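PDB 4AKK: nitrate regulatory protein from Klebsiella oxytoca, which senses nitrate and nitrite and, in response, binds the terminator in the nasF operon leader RNA to bring about transcription antitermination. Local coordinates for residues A[75-80]-A[157-162]; A[82-87]-A[148-153]; A[201-206]-A[285-290]; A[209-214]-A[277-282]. One frame throughout, in Å; residues are numbered along the deposited sequence.

Interaction 1 of 4, residues A[75-80]-A[157-162]; sequences CERGAS and GQFSRI. With EDO (1,2-ethanediol), chain C.
Phe-159 lies against Arg-77 and Glu-76 where helices 56-85 and 152-167 run antiparallel, the axes of the two segments 9.7 Å apart. One face of its ring takes the backbone CH of Arg-77, with CA 4.1 Å from the ring centroid in a CH-pi contact, while Glu-76 CG sits 3.7 Å from Phe-159 CZ. The side chains of Glu-76 and Phe-159 cross at about a right angle. Ser-80 OG comes near the ring, 3.6 Å from Phe-159 CE2, and Leu-141 packs on it from helix 138-147. The Ser-80 hydroxyl bonds back to Glu-76 O, which accepts Ser-80 N on the opposite face of the carbonyl plane.

Arg-77 runs straight from CA to CD with CG anti to the backbone N (chi1 -179°), then turns at chi3, and the turn delivers NH1 to Ser-160 OG at 3.0 Å. This bond is bent, at 138°. NH1 also forms a salt bridge with Glu-197, and NE gives a 3.0 Å bond to O1 of a 1,2-ethanediol probably taken up from the crystallisation liquor. Farther out, Arg-142 pairs with the Glu-76 carboxylate, and Ser-160 OG bonds Thr-156 O. Polar groups are satisfied beside the buried Phe-159 ring, within the antiparallel helical bundle of the NIT domain.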
loop_
_atom_site.group_PDB
_atom_site.type_symbol
_atom_site.label_atom_id
_atom_site.label_comp_id
_atom_site.label_asym_id
_atom_site.label_seq_id
_atom_site.Cartn_x
_atom_site.Cartn_y
_atom_site.Cartn_z
ATOM N N CYS A 75 -5.673 27.119 11.745
ATOM C CA CYS A 75 -6.334 28.239 12.422
ATOM C C CYS A 75 -6.537 29.392 11.445
ATOM O O CYS A 75 -7.622 29.972 11.360
ATOM C CB CYS A 75 -5.528 28.709 13.646
ATOM S SG CYS A 75 -5.345 27.459 14.974
ATOM N N GLU A 76 -5.491 29.719 10.697
ATOM C CA GLU A 76 -5.604 30.784 9.705
ATOM C C GLU A 76 -6.649 30.432 8.641
ATOM O O GLU A 76 -7.430 31.279 8.234
ATOM C CB GLU A 76 -4.250 31.103 9.060
ATOM C CG GLU A 76 -4.272 32.372 8.208
ATOM C CD GLU A 76 -2.891 32.819 7.759
ATOM O OE1 GLU A 76 -1.899 32.156 8.121
ATOM O OE2 GLU A 76 -2.796 33.832 7.039
ATOM N N ARG A 77 -6.667 29.187 8.189
ATOM C CA ARG A 77 -7.658 28.789 7.194
ATOM C C ARG A 77 -9.075 29.079 7.705
ATOM O O ARG A 77 -9.876 29.704 7.020
ATOM C CB ARG A 77 -7.498 27.307 6.808
ATOM C CG ARG A 77 -8.501 26.828 5.734
ATOM C CD ARG A 77 -8.276 25.359 5.364
ATOM N NE ARG A 77 -8.243 24.493 6.549
ATOM C CZ ARG A 77 -7.770 23.248 6.551
ATOM N NH1 ARG A 77 -7.284 22.721 5.426
ATOM N NH2 ARG A 77 -7.769 22.529 7.679
ATOM N N GLY A 78 -9.374 28.620 8.917
ATOM C CA GLY A 78 -10.691 28.798 9.496
ATOM C C GLY A 78 -11.077 30.241 9.734
ATOM O O GLY A 78 -12.219 30.633 9.479
ATOM N N ALA A 79 -10.135 31.045 10.218
ATOM C CA ALA A 79 -10.397 32.472 10.395
ATOM C C ALA A 79 -10.692 33.160 9.060
ATOM O O ALA A 79 -11.675 33.891 8.937
ATOM C CB ALA A 79 -9.226 33.160 11.113
ATOM N N SER A 80 -9.840 32.925 8.062
ATOM C CA SER A 80 -10.044 33.489 6.730
ATOM C C SER A 80 -11.414 33.091 6.192
ATOM O O SER A 80 -12.094 33.876 5.549
ATOM C CB SER A 80 -8.947 33.023 5.770
ATOM O OG SER A 80 -7.668 33.318 6.312
ATOM N N GLY A 157 -9.024 26.151 -0.349
ATOM C CA GLY A 157 -8.234 25.237 -1.159
ATOM C C GLY A 157 -6.745 25.538 -1.149
ATOM O O GLY A 157 -5.932 24.631 -1.104
ATOM N N GLN A 158 -6.380 26.812 -1.197
ATOM C CA GLN A 158 -4.967 27.183 -1.212
ATOM C C GLN A 158 -4.274 26.936 0.137
ATOM O O GLN A 158 -3.137 26.466 0.174
ATOM C CB GLN A 158 -4.787 28.633 -1.678
ATOM C CG GLN A 158 -5.309 28.873 -3.093
ATOM C CD GLN A 158 -4.976 30.257 -3.622
ATOM O OE1 GLN A 158 -4.085 30.963 -2.926
ATOM N NE2 GLN A 158 -5.513 30.688 -4.646
ATOM N N PHE A 159 -4.955 27.239 1.238
ATOM C CA PHE A 159 -4.448 26.850 2.553
ATOM C C PHE A 159 -4.293 25.330 2.619
ATOM O O PHE A 159 -3.265 24.818 3.062
ATOM C CB PHE A 159 -5.374 27.326 3.675
ATOM C CG PHE A 159 -5.216 28.778 4.019
ATOM C CD1 PHE A 159 -4.043 29.244 4.590
ATOM C CD2 PHE A 159 -6.230 29.678 3.761
ATOM C CE1 PHE A 159 -3.888 30.583 4.898
ATOM C CE2 PHE A 159 -6.082 31.018 4.062
ATOM C CZ PHE A 159 -4.912 31.471 4.630
ATOM N N SER A 160 -5.322 24.611 2.171
ATOM C CA SER A 160 -5.306 23.162 2.231
ATOM C C SER A 160 -4.134 22.579 1.452
ATOM O O SER A 160 -3.585 21.559 1.846
ATOM C CB SER A 160 -6.616 22.586 1.693
ATOM O OG SER A 160 -7.705 22.971 2.508
ATOM N N ARG A 161 -3.783 23.208 0.330
ATOM C CA ARG A 161 -2.686 22.730 -0.510
ATOM C C ARG A 161 -1.317 22.914 0.163
ATOM O O ARG A 161 -0.471 22.024 0.110
ATOM C CB ARG A 161 -2.703 23.425 -1.871
ATOM C CG ARG A 161 -1.446 23.170 -2.691
ATOM C CD ARG A 161 -1.552 23.753 -4.084
ATOM N NE ARG A 161 -1.636 25.210 -4.061
ATOM C CZ ARG A 161 -1.655 25.975 -5.147
ATOM N NH1 ARG A 161 -1.587 25.421 -6.351
ATOM N NH2 ARG A 161 -1.741 27.294 -5.029
ATOM N N ILE A 162 -1.104 24.067 0.791
ATOM C CA ILE A 162 0.115 24.289 1.557
ATOM C C ILE A 162 0.233 23.242 2.664
ATOM O O ILE A 162 1.290 22.645 2.877
ATOM C CB ILE A 162 0.130 25.692 2.184
ATOM C CG1 ILE A 162 0.250 26.755 1.088
ATOM C CG2 ILE A 162 1.288 25.823 3.177
ATOM C CD1 ILE A 162 0.092 28.177 1.580
HETATM C C1 EDO C . -11.068 24.863 8.085
HETATM O O1 EDO C . -10.044 25.650 8.691
HETATM C C2 EDO C . -12.448 25.292 8.571
HETATM O O2 EDO C . -12.845 26.608 8.162
#

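Interaction 2 of 4, residues A[82-87]-A[148-153]; sequences IWLCSG and REIAAE
Leu-84 pushes its two methyls into the bend of segment 148-153, where the chain passes from one helix to the next. CD2 sits in the hollow over the backbone, 3.7 Å from Ile-150 O and 3.8 Å from Arg-148 CA. CD1 turns instead to Ala-152, meeting its CA at 3.8 Å, and grazes Ile-150 CG2. Ala-152 is the answering bump: its small CB fits between Leu-84 CB and Cys-85 SG, coming 3.8 Å from the sulfur.

The contact joins the end of helix 56-85 to the turn before helix 152-167 in the helical bundle of the NIT domain. Schellman motifs end helix 56-85 at Gly-87 and helix 138-147 at Arg-148, both with positive phi; Ala-151 is the N-cap of the helix that follows.

Arg-148 arches over the glycine. Its aliphatic part crosses Trp-83 at about a right angle, CG lying 3.5 Å from Trp-83 NE1, whose own hydrogen bond goes to Val-145 O. A bend at chi3 (49°) then lays one guanidinium face over the Gly-87 carbonyl, the oxygen 3.3 Å from Arg-148 CZ. A water accepts from Arg-148 NH2 and donates to Leu-84 O at 2.6 Å, bridging the two segments beside this cover.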
loop_
_atom_site.group_PDB
_atom_site.type_symbol
_atom_site.label_atom_id
_atom_site.label_comp_id
_atom_site.label_asym_id
_atom_site.label_seq_id
_atom_site.Cartn_x
_atom_site.Cartn_y
_atom_site.Cartn_z
ATOM N N ILE A 82 -14.259 32.475 7.831
ATOM C CA ILE A 82 -15.360 33.192 8.480
ATOM C C ILE A 82 -15.354 34.664 8.064
ATOM O O ILE A 82 -16.393 35.251 7.789
ATOM C CB ILE A 82 -15.317 33.077 10.027
ATOM C CG1 ILE A 82 -15.372 31.614 10.470
ATOM C CG2 ILE A 82 -16.497 33.815 10.643
ATOM C CD1 ILE A 82 -16.726 30.960 10.223
ATOM N N TRP A 83 -14.167 35.247 8.020
ATOM C CA TRP A 83 -13.988 36.564 7.439
ATOM C C TRP A 83 -14.648 36.659 6.063
ATOM O O TRP A 83 -15.440 37.568 5.820
ATOM C CB TRP A 83 -12.496 36.881 7.360
ATOM C CG TRP A 83 -12.166 38.071 6.560
ATOM C CD1 TRP A 83 -11.580 38.091 5.331
ATOM C CD2 TRP A 83 -12.397 39.438 6.918
ATOM N NE1 TRP A 83 -11.431 39.383 4.899
ATOM C CE2 TRP A 83 -11.922 40.232 5.853
ATOM C CE3 TRP A 83 -12.956 40.068 8.033
ATOM C CZ2 TRP A 83 -11.989 41.630 5.870
ATOM C CZ3 TRP A 83 -13.024 41.458 8.048
ATOM C CH2 TRP A 83 -12.544 42.222 6.970
ATOM N N LEU A 84 -14.341 35.716 5.164
ATOM C CA LEU A 84 -14.888 35.777 3.803
ATOM C C LEU A 84 -16.399 35.491 3.730
ATOM O O LEU A 84 -17.139 36.241 3.099
ATOM C CB LEU A 84 -14.099 34.872 2.841
ATOM C CG LEU A 84 -12.630 35.251 2.592
ATOM C CD1 LEU A 84 -11.855 34.099 1.947
ATOM C CD2 LEU A 84 -12.492 36.540 1.760
ATOM N N CYS A 85 -16.853 34.427 4.389
ATOM C CA CYS A 85 -18.276 34.059 4.394
ATOM C C CYS A 85 -19.173 35.082 5.098
ATOM O O CYS A 85 -20.380 35.134 4.843
ATOM C CB CYS A 85 -18.486 32.707 5.086
ATOM S SG CYS A 85 -17.819 31.240 4.243
ATOM N N SER A 86 -18.597 35.869 6.003
ATOM C CA SER A 86 -19.356 36.911 6.702
ATOM C C SER A 86 -19.226 38.261 6.000
ATOM O O SER A 86 -19.630 39.293 6.537
ATOM C CB SER A 86 -18.894 37.044 8.153
ATOM O OG SER A 86 -17.670 37.756 8.206
ATOM N N GLY A 87 -18.649 38.250 4.804
ATOM C CA GLY A 87 -18.488 39.470 4.034
ATOM C C GLY A 87 -17.663 40.540 4.724
ATOM O O GLY A 87 -17.981 41.727 4.637
ATOM N N ARG A 148 -10.777 40.646 0.313
ATOM C CA ARG A 148 -11.920 39.824 -0.062
ATOM C C ARG A 148 -12.031 39.690 -1.588
ATOM O O ARG A 148 -13.134 39.657 -2.149
ATOM C CB ARG A 148 -13.200 40.396 0.551
ATOM C CG ARG A 148 -13.059 40.696 2.066
ATOM C CD ARG A 148 -14.271 41.434 2.638
ATOM N NE ARG A 148 -15.500 40.772 2.236
ATOM C CZ ARG A 148 -16.527 41.372 1.648
ATOM N NH1 ARG A 148 -16.507 42.679 1.421
ATOM N NH2 ARG A 148 -17.592 40.656 1.307
ATOM N N GLU A 149 -10.877 39.608 -2.251
ATOM C CA GLU A 149 -10.824 39.425 -3.703
ATOM C C GLU A 149 -10.561 37.963 -4.046
ATOM O O GLU A 149 -9.810 37.647 -4.973
ATOM C CB GLU A 149 -9.759 40.332 -4.319
ATOM C CG GLU A 149 -10.124 41.816 -4.229
ATOM C CD GLU A 149 -9.078 42.734 -4.844
ATOM O OE1 GLU A 149 -8.075 42.232 -5.398
ATOM O OE2 GLU A 149 -9.262 43.968 -4.762
ATOM N N ILE A 150 -11.178 37.077 -3.277
ATOM C CA ILE A 150 -11.046 35.641 -3.488
ATOM C C ILE A 150 -12.239 35.007 -2.804
ATOM O O ILE A 150 -12.752 35.560 -1.837
ATOM C CB ILE A 150 -9.730 35.098 -2.896
ATOM C CG1 ILE A 150 -9.549 33.618 -3.243
ATOM C CG2 ILE A 150 -9.673 35.310 -1.370
ATOM C CD1 ILE A 150 -8.177 33.057 -2.829
ATOM N N ALA A 151 -12.713 33.879 -3.315
ATOM C CA ALA A 151 -13.857 33.214 -2.687
ATOM C C ALA A 151 -13.402 32.323 -1.529
ATOM O O ALA A 151 -12.265 31.857 -1.507
ATOM C CB ALA A 151 -14.633 32.402 -3.704
ATOM N N ALA A 152 -14.292 32.079 -0.576
ATOM C CA ALA A 152 -13.956 31.245 0.581
ATOM C C ALA A 152 -13.443 29.855 0.182
ATOM O O ALA A 152 -12.448 29.389 0.741
ATOM C CB ALA A 152 -15.137 31.139 1.543
ATOM N N GLU A 153 -14.100 29.206 -0.783
ATOM C CA GLU A 153 -13.640 27.897 -1.276
ATOM C C GLU A 153 -12.243 27.962 -1.877
ATOM O O GLU A 153 -11.459 27.032 -1.703
ATOM C CB GLU A 153 -14.578 27.317 -2.344
ATOM C CG GLU A 153 -16.038 27.514 -2.068
ATOM C CD GLU A 153 -16.574 28.778 -2.699
ATOM O OE1 GLU A 153 -16.863 28.738 -3.920
ATOM O OE2 GLU A 153 -16.696 29.801 -1.977
HETATM O O HOH W 1 -16.309 37.841 1.185
#

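Interaction 3 of 4, residues A[201-206]-A[285-290]; sequences QERALG and AQTQRL. With EDO (1,2-ethanediol), chain C.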
loop_
_atom_site.group_PDB
_atom_site.type_symbol
_atom_site.label_atom_id
_atom_site.label_comp_id
_atom_site.label_asym_id
_atom_site.label_seq_id
_atom_site.Cartn_x
_atom_site.Cartn_y
_atom_site.Cartn_z
ATOM N N GLN A 201 -10.887 20.181 7.140
ATOM C CA GLN A 201 -11.579 20.367 5.867
ATOM C C GLN A 201 -13.087 20.165 6.002
ATOM O O GLN A 201 -13.860 20.870 5.355
ATOM C CB GLN A 201 -10.987 19.470 4.768
ATOM C CG GLN A 201 -9.552 19.839 4.447
ATOM C CD GLN A 201 -8.942 18.948 3.394
ATOM O OE1 GLN A 201 -9.660 18.290 2.641
ATOM N NE2 GLN A 201 -7.611 18.924 3.330
ATOM N N GLU A 202 -13.501 19.211 6.836
ATOM C CA GLU A 202 -14.917 19.090 7.212
ATOM C C GLU A 202 -15.486 20.405 7.771
ATOM O O GLU A 202 -16.606 20.806 7.431
ATOM C CB GLU A 202 -15.115 17.982 8.253
ATOM C CG GLU A 202 -16.572 17.785 8.700
ATOM C CD GLU A 202 -16.696 16.879 9.925
ATOM O OE1 GLU A 202 -15.716 16.165 10.240
ATOM O OE2 GLU A 202 -17.773 16.877 10.570
ATOM N N ARG A 203 -14.732 21.068 8.643
ATOM C CA ARG A 203 -15.217 22.318 9.229
ATOM C C ARG A 203 -15.453 23.343 8.111
ATOM O O ARG A 203 -16.532 23.920 8.002
ATOM C CB ARG A 203 -14.237 22.872 10.274
ATOM C CG ARG A 203 -14.617 24.294 10.773
ATOM C CD ARG A 203 -13.645 24.841 11.830
ATOM N NE ARG A 203 -12.322 25.121 11.274
ATOM C CZ ARG A 203 -11.285 25.583 11.971
ATOM N NH1 ARG A 203 -11.398 25.837 13.277
ATOM N NH2 ARG A 203 -10.127 25.793 11.360
ATOM N N ALA A 204 -14.447 23.530 7.260
ATOM C CA ALA A 204 -14.523 24.492 6.154
ATOM C C ALA A 204 -15.670 24.214 5.182
ATOM O O ALA A 204 -16.394 25.117 4.786
ATOM C CB ALA A 204 -13.183 24.547 5.400
ATOM N N LEU A 205 -15.833 22.965 4.783
ATOM C CA LEU A 205 -16.878 22.638 3.823
ATOM C C LEU A 205 -18.264 22.832 4.435
ATOM O O LEU A 205 -19.156 23.392 3.806
ATOM C CB LEU A 205 -16.706 21.208 3.313
ATOM C CG LEU A 205 -15.427 21.002 2.485
ATOM C CD1 LEU A 205 -15.232 19.533 2.154
ATOM C CD2 LEU A 205 -15.415 21.853 1.211
ATOM N N GLY A 206 -18.439 22.368 5.669
ATOM C CA GLY A 206 -19.725 22.492 6.330
ATOM C C GLY A 206 -20.118 23.946 6.538
ATOM O O GLY A 206 -21.285 24.299 6.383
ATOM N N ALA A 285 -18.394 24.664 17.219
ATOM C CA ALA A 285 -18.341 23.280 17.664
ATOM C C ALA A 285 -17.125 22.565 17.071
ATOM O O ALA A 285 -16.426 21.836 17.777
ATOM C CB ALA A 285 -19.629 22.548 17.306
ATOM N N GLN A 286 -16.869 22.769 15.780
ATOM C CA GLN A 286 -15.762 22.075 15.106
ATOM C C GLN A 286 -14.425 22.595 15.620
ATOM O O GLN A 286 -13.477 21.847 15.772
ATOM C CB GLN A 286 -15.824 22.282 13.587
ATOM C CG GLN A 286 -16.978 21.587 12.909
ATOM C CD GLN A 286 -16.741 20.097 12.734
ATOM O OE1 GLN A 286 -15.716 19.561 13.164
ATOM N NE2 GLN A 286 -17.696 19.416 12.100
ATOM N N THR A 287 -14.353 23.892 15.880
ATOM C CA THR A 287 -13.116 24.470 16.383
ATOM C C THR A 287 -12.750 23.928 17.775
ATOM O O THR A 287 -11.572 23.754 18.084
ATOM C CB THR A 287 -13.207 25.986 16.426
ATOM O OG1 THR A 287 -13.519 26.464 15.116
ATOM C CG2 THR A 287 -11.887 26.600 16.914
ATOM N N GLN A 288 -13.751 23.657 18.609
ATOM C CA GLN A 288 -13.485 23.084 19.934
ATOM C C GLN A 288 -12.995 21.646 19.779
ATOM O O GLN A 288 -12.089 21.179 20.484
ATOM C CB GLN A 288 -14.738 23.105 20.807
ATOM C CG GLN A 288 -14.560 22.310 22.116
ATOM C CD GLN A 288 -15.661 22.568 23.135
ATOM O OE1 GLN A 288 -15.442 23.248 24.140
ATOM N NE2 GLN A 288 -16.848 22.025 22.883
ATOM N N ARG A 289 -13.613 20.954 18.832
ATOM C CA ARG A 289 -13.211 19.606 18.468
ATOM C C ARG A 289 -11.755 19.554 18.020
ATOM O O ARG A 289 -11.013 18.678 18.427
ATOM C CB ARG A 289 -14.116 19.093 17.356
ATOM C CG ARG A 289 -13.839 17.681 16.921
ATOM C CD ARG A 289 -14.577 17.406 15.636
ATOM N NE ARG A 289 -14.289 16.083 15.092
ATOM C CZ ARG A 289 -14.463 15.758 13.815
ATOM N NH1 ARG A 289 -14.904 16.676 12.957
ATOM N NH2 ARG A 289 -14.198 14.522 13.396
ATOM N N LEU A 290 -11.349 20.495 17.181
ATOM C CA LEU A 290 -9.974 20.516 16.684
ATOM C C LEU A 290 -8.961 20.892 17.771
ATOM O O LEU A 290 -7.842 20.376 17.787
ATOM C CB LEU A 290 -9.852 21.463 15.486
ATOM C CG LEU A 290 -10.564 20.984 14.207
ATOM C CD1 LEU A 290 -10.869 22.155 13.277
ATOM C CD2 LEU A 290 -9.739 19.928 13.482
HETATM C C1 EDO C . -11.068 24.863 8.085
HETATM O O1 EDO C . -10.044 25.650 8.691
HETATM C C2 EDO C . -12.448 25.292 8.571
HETATM O O2 EDO C . -12.845 26.608 8.162
#
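Helices 180-212 and 277-312 pack antiparallel here, the axes of segments 201-206 and 285-290 passing 10.0 Å apart at 173°, with Arg-203 and Gln-286 closest in the backbone. The pair belongs to the antiparallel helical bundle of the NIT domain, and, buried though it is, the contact is carried largely by polar groups.

Glu-202 reaches across with an extended chain and presents both carboxylate oxygens to the partner helix. Arg-289 NH1 meets OE1 at 2.9 Å in a salt bridge whose hydrogen bond is nearly straight (166°); the oxygen lies in the guanidinium plane but is approached from above the carboxylate plane. Gln-286 NE2 makes a weak bond to OE2. The bend of Gln-286 at chi2 (-77°) brings its OE1 toward Arg-289 on the next turn of the same helix, where it accepts from NH1 through an in-plane lone pair at 3.0 Å. One arginine nitrogen is thereby shared between an amide and a carboxylate. Outside the two segments, Arg-263 makes a second salt bridge to Glu-202 OE2, and Gln-230 bonds to both Glu-202 OE1 and Arg-289 NH2. The two positive charges around this carboxylate would probably stabilise its ionised form.

Arg-203 slides past Gln-286 in the opposite direction, the two aliphatic parts touching at 3.7 Å between Arg-203 CG and Gln-286 CB. Leu-290 CD1 covers the centre of one guanidinium face. At the edge, Arg-203 NH2 donates to O1 of a bound 1,2-ethanediol, and NH1 reaches the hydroxyl of Thr-287, itself bonded to Phe-283 O, with 2.9 Å between Arg-203 NH1 and Thr-287 OG1.

Interaction 4 of 4, residues A[209-214]-A[277-282]; sequences GFARGQ and ETALRW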
loop_
_atom_site.group_PDB
_atom_site.type_symbol
_atom_site.label_atom_id
_atom_site.label_comp_id
_atom_site.label_asym_id
_atom_site.label_seq_id
_atom_site.Cartn_x
_atom_site.Cartn_y
_atom_site.Cartn_z
ATOM N N GLY A 209 -21.344 25.511 3.317
ATOM C CA GLY A 209 -22.702 25.074 3.065
ATOM C C GLY A 209 -23.728 25.761 3.952
ATOM O O GLY A 209 -24.777 26.192 3.478
ATOM N N PHE A 210 -23.436 25.853 5.247
ATOM C CA PHE A 210 -24.374 26.470 6.179
ATOM C C PHE A 210 -24.432 27.983 5.994
ATOM O O PHE A 210 -25.459 28.608 6.239
ATOM C CB PHE A 210 -24.034 26.112 7.635
ATOM C CG PHE A 210 -24.345 24.679 8.000
ATOM C CD1 PHE A 210 -25.643 24.190 7.916
ATOM C CD2 PHE A 210 -23.339 23.821 8.436
ATOM C CE1 PHE A 210 -25.930 22.867 8.254
ATOM C CE2 PHE A 210 -23.620 22.507 8.783
ATOM C CZ PHE A 210 -24.916 22.026 8.683
ATOM N N ALA A 211 -23.327 28.575 5.563
ATOM C CA ALA A 211 -23.311 30.004 5.320
ATOM C C ALA A 211 -24.168 30.350 4.097
ATOM O O ALA A 211 -24.835 31.391 4.071
ATOM C CB ALA A 211 -21.891 30.507 5.153
ATOM N N ARG A 212 -24.158 29.472 3.094
ATOM C CA ARG A 212 -24.954 29.667 1.884
ATOM C C ARG A 212 -26.426 29.384 2.120
ATOM O O ARG A 212 -27.277 29.876 1.391
ATOM C CB ARG A 212 -24.485 28.721 0.770
ATOM C CG ARG A 212 -23.148 29.062 0.160
ATOM C CD ARG A 212 -22.663 27.934 -0.752
ATOM N NE ARG A 212 -21.451 28.324 -1.463
ATOM C CZ ARG A 212 -20.707 27.504 -2.193
ATOM N NH1 ARG A 212 -21.041 26.226 -2.307
ATOM N NH2 ARG A 212 -19.622 27.967 -2.808
ATOM N N GLY A 213 -26.722 28.559 3.116
ATOM C CA GLY A 213 -28.081 28.096 3.318
ATOM C C GLY A 213 -28.416 26.933 2.394
ATOM O O GLY A 213 -29.582 26.549 2.259
ATOM N N GLN A 214 -27.393 26.370 1.755
ATOM C CA GLN A 214 -27.578 25.194 0.904
ATOM C C GLN A 214 -26.289 24.421 0.658
ATOM O O GLN A 214 -25.209 25.002 0.527
ATOM C CB GLN A 214 -28.196 25.584 -0.441
ATOM C CG GLN A 214 -27.546 26.799 -1.085
ATOM C CD GLN A 214 -27.941 26.972 -2.541
ATOM O OE1 GLN A 214 -28.548 26.084 -3.142
ATOM N NE2 GLN A 214 -27.594 28.120 -3.116
ATOM N N GLU A 277 -26.008 32.044 11.302
ATOM C CA GLU A 277 -26.113 31.570 12.680
ATOM C C GLU A 277 -25.735 30.079 12.826
ATOM O O GLU A 277 -24.940 29.723 13.695
ATOM C CB GLU A 277 -27.510 31.862 13.250
ATOM C CG GLU A 277 -27.651 31.564 14.736
ATOM C CD GLU A 277 -26.717 32.413 15.599
ATOM O OE1 GLU A 277 -26.685 33.655 15.427
ATOM O OE2 GLU A 277 -26.019 31.833 16.458
ATOM N N THR A 278 -26.295 29.213 11.979
ATOM C CA THR A 278 -25.964 27.779 12.024
ATOM C C THR A 278 -24.511 27.492 11.612
ATOM O O THR A 278 -23.860 26.599 12.160
ATOM C CB THR A 278 -26.898 26.939 11.124
ATOM O OG1 THR A 278 -28.238 27.003 11.620
ATOM C CG2 THR A 278 -26.460 25.482 11.113
ATOM N N ALA A 279 -24.031 28.247 10.631
ATOM C CA ALA A 279 -22.656 28.175 10.173
ATOM C C ALA A 279 -21.684 28.432 11.315
ATOM O O ALA A 279 -20.702 27.703 11.487
ATOM C CB ALA A 279 -22.431 29.183 9.048
ATOM N N LEU A 280 -21.960 29.480 12.089
ATOM C CA LEU A 280 -21.160 29.815 13.267
ATOM C C LEU A 280 -21.239 28.727 14.325
ATOM O O LEU A 280 -20.235 28.374 14.946
ATOM C CB LEU A 280 -21.607 31.155 13.857
ATOM C CG LEU A 280 -21.254 32.388 13.029
ATOM C CD1 LEU A 280 -21.785 33.651 13.715
ATOM C CD2 LEU A 280 -19.741 32.462 12.831
ATOM N N ARG A 281 -22.440 28.193 14.528
ATOM C CA ARG A 281 -22.645 27.123 15.495
ATOM C C ARG A 281 -21.777 25.927 15.075
ATOM O O ARG A 281 -21.081 25.313 15.890
ATOM C CB ARG A 281 -24.132 26.750 15.519
ATOM C CG ARG A 281 -24.607 26.028 16.768
ATOM C CD ARG A 281 -24.803 26.989 17.936
ATOM N NE ARG A 281 -25.773 28.044 17.639
ATOM C CZ ARG A 281 -26.212 28.932 18.530
ATOM N NH1 ARG A 281 -25.770 28.891 19.781
ATOM N NH2 ARG A 281 -27.096 29.859 18.172
ATOM N N TRP A 282 -21.813 25.623 13.782
ATOM C CA TRP A 282 -21.007 24.549 13.209
ATOM C C TRP A 282 -19.528 24.839 13.420
ATOM O O TRP A 282 -18.791 24.018 13.965
ATOM C CB TRP A 282 -21.315 24.438 11.712
ATOM C CG TRP A 282 -20.359 23.576 10.929
ATOM C CD1 TRP A 282 -19.282 23.990 10.198
ATOM C CD2 TRP A 282 -20.421 22.156 10.779
ATOM N NE1 TRP A 282 -18.667 22.916 9.606
ATOM C CE2 TRP A 282 -19.347 21.777 9.945
ATOM C CE3 TRP A 282 -21.285 21.166 11.262
ATOM C CZ2 TRP A 282 -19.113 20.454 9.589
ATOM C CZ3 TRP A 282 -21.049 19.848 10.910
ATOM C CH2 TRP A 282 -19.971 19.505 10.081
HETATM O O HOH W 2 -26.103 29.519 8.815
#
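Phe-210, near the end of helix 180-212, fits against the first turns of helix 277-312 and opens the contact. Together the two helix ends form one extremity of the antiparallel pair in the NIT helical bundle, and no direct hydrogen bond joins them; aromatic and methyl packing does the work. The backbones come close, with 4.7 Å between Phe-210 CA and Ala-279 CA, an approach consistent with the small side chain of Ala-279.

Phe-210 CB rests on Ala-279 CA at 3.5 Å. Beyond it, CG points away from the carbonyl carbon (chi1 -72°), placing the ring against both Thr-278 and Trp-282, which approach from the same side of its plane. Thr-278 CG2 lies over one ring face, 3.9 Å from the centroid and displaced toward the rim, in a CH-pi contact; its hydroxyl is engaged by Asp-274. Trp-282 offers a face of its indole to the CD2-CE2 side of the phenyl group, with Phe-210 CE2 3.7 Å from Trp-282 CE3 and the planes inclined at 51°. Trp-282 NE1 bonds to Arg-203 O, which helps fix the rotation of the indole. Phe-215 adds an edge-to-face neighbour to the Phe-210 ring.

Next in sequence, Ala-211 sets its CB 4.1 Å from Ala-279 CB, continuing the close fit of small residues. A water bridges the two backbones, accepting from Ala-279 N at 3.0 Å and lying 2.8 Å from Phe-210 O.

All four contacts fall in the NIT nitrate-sensing region and pair two sets of helices. Interactions 1 and 2 lie 12 Å apart, centre to centre, on helices 56-85 and 152-167; interactions 3 and 4, also 12 Å apart, lie on helices 180-212 and 277-312. Within each pair the second contact closes the shorter loop, and the first two precede the others along the chain. Interactions 1 and 3 meet deep in the bundle, sharing the 1,2-ethanediol between Arg-77 and Arg-203. Nearer the end, Glu-153 and Arg-212 form a salt bridge between interactions 2 and 4. The helix pairs are thus joined at both levels, and a change at the two arginines could be felt by both.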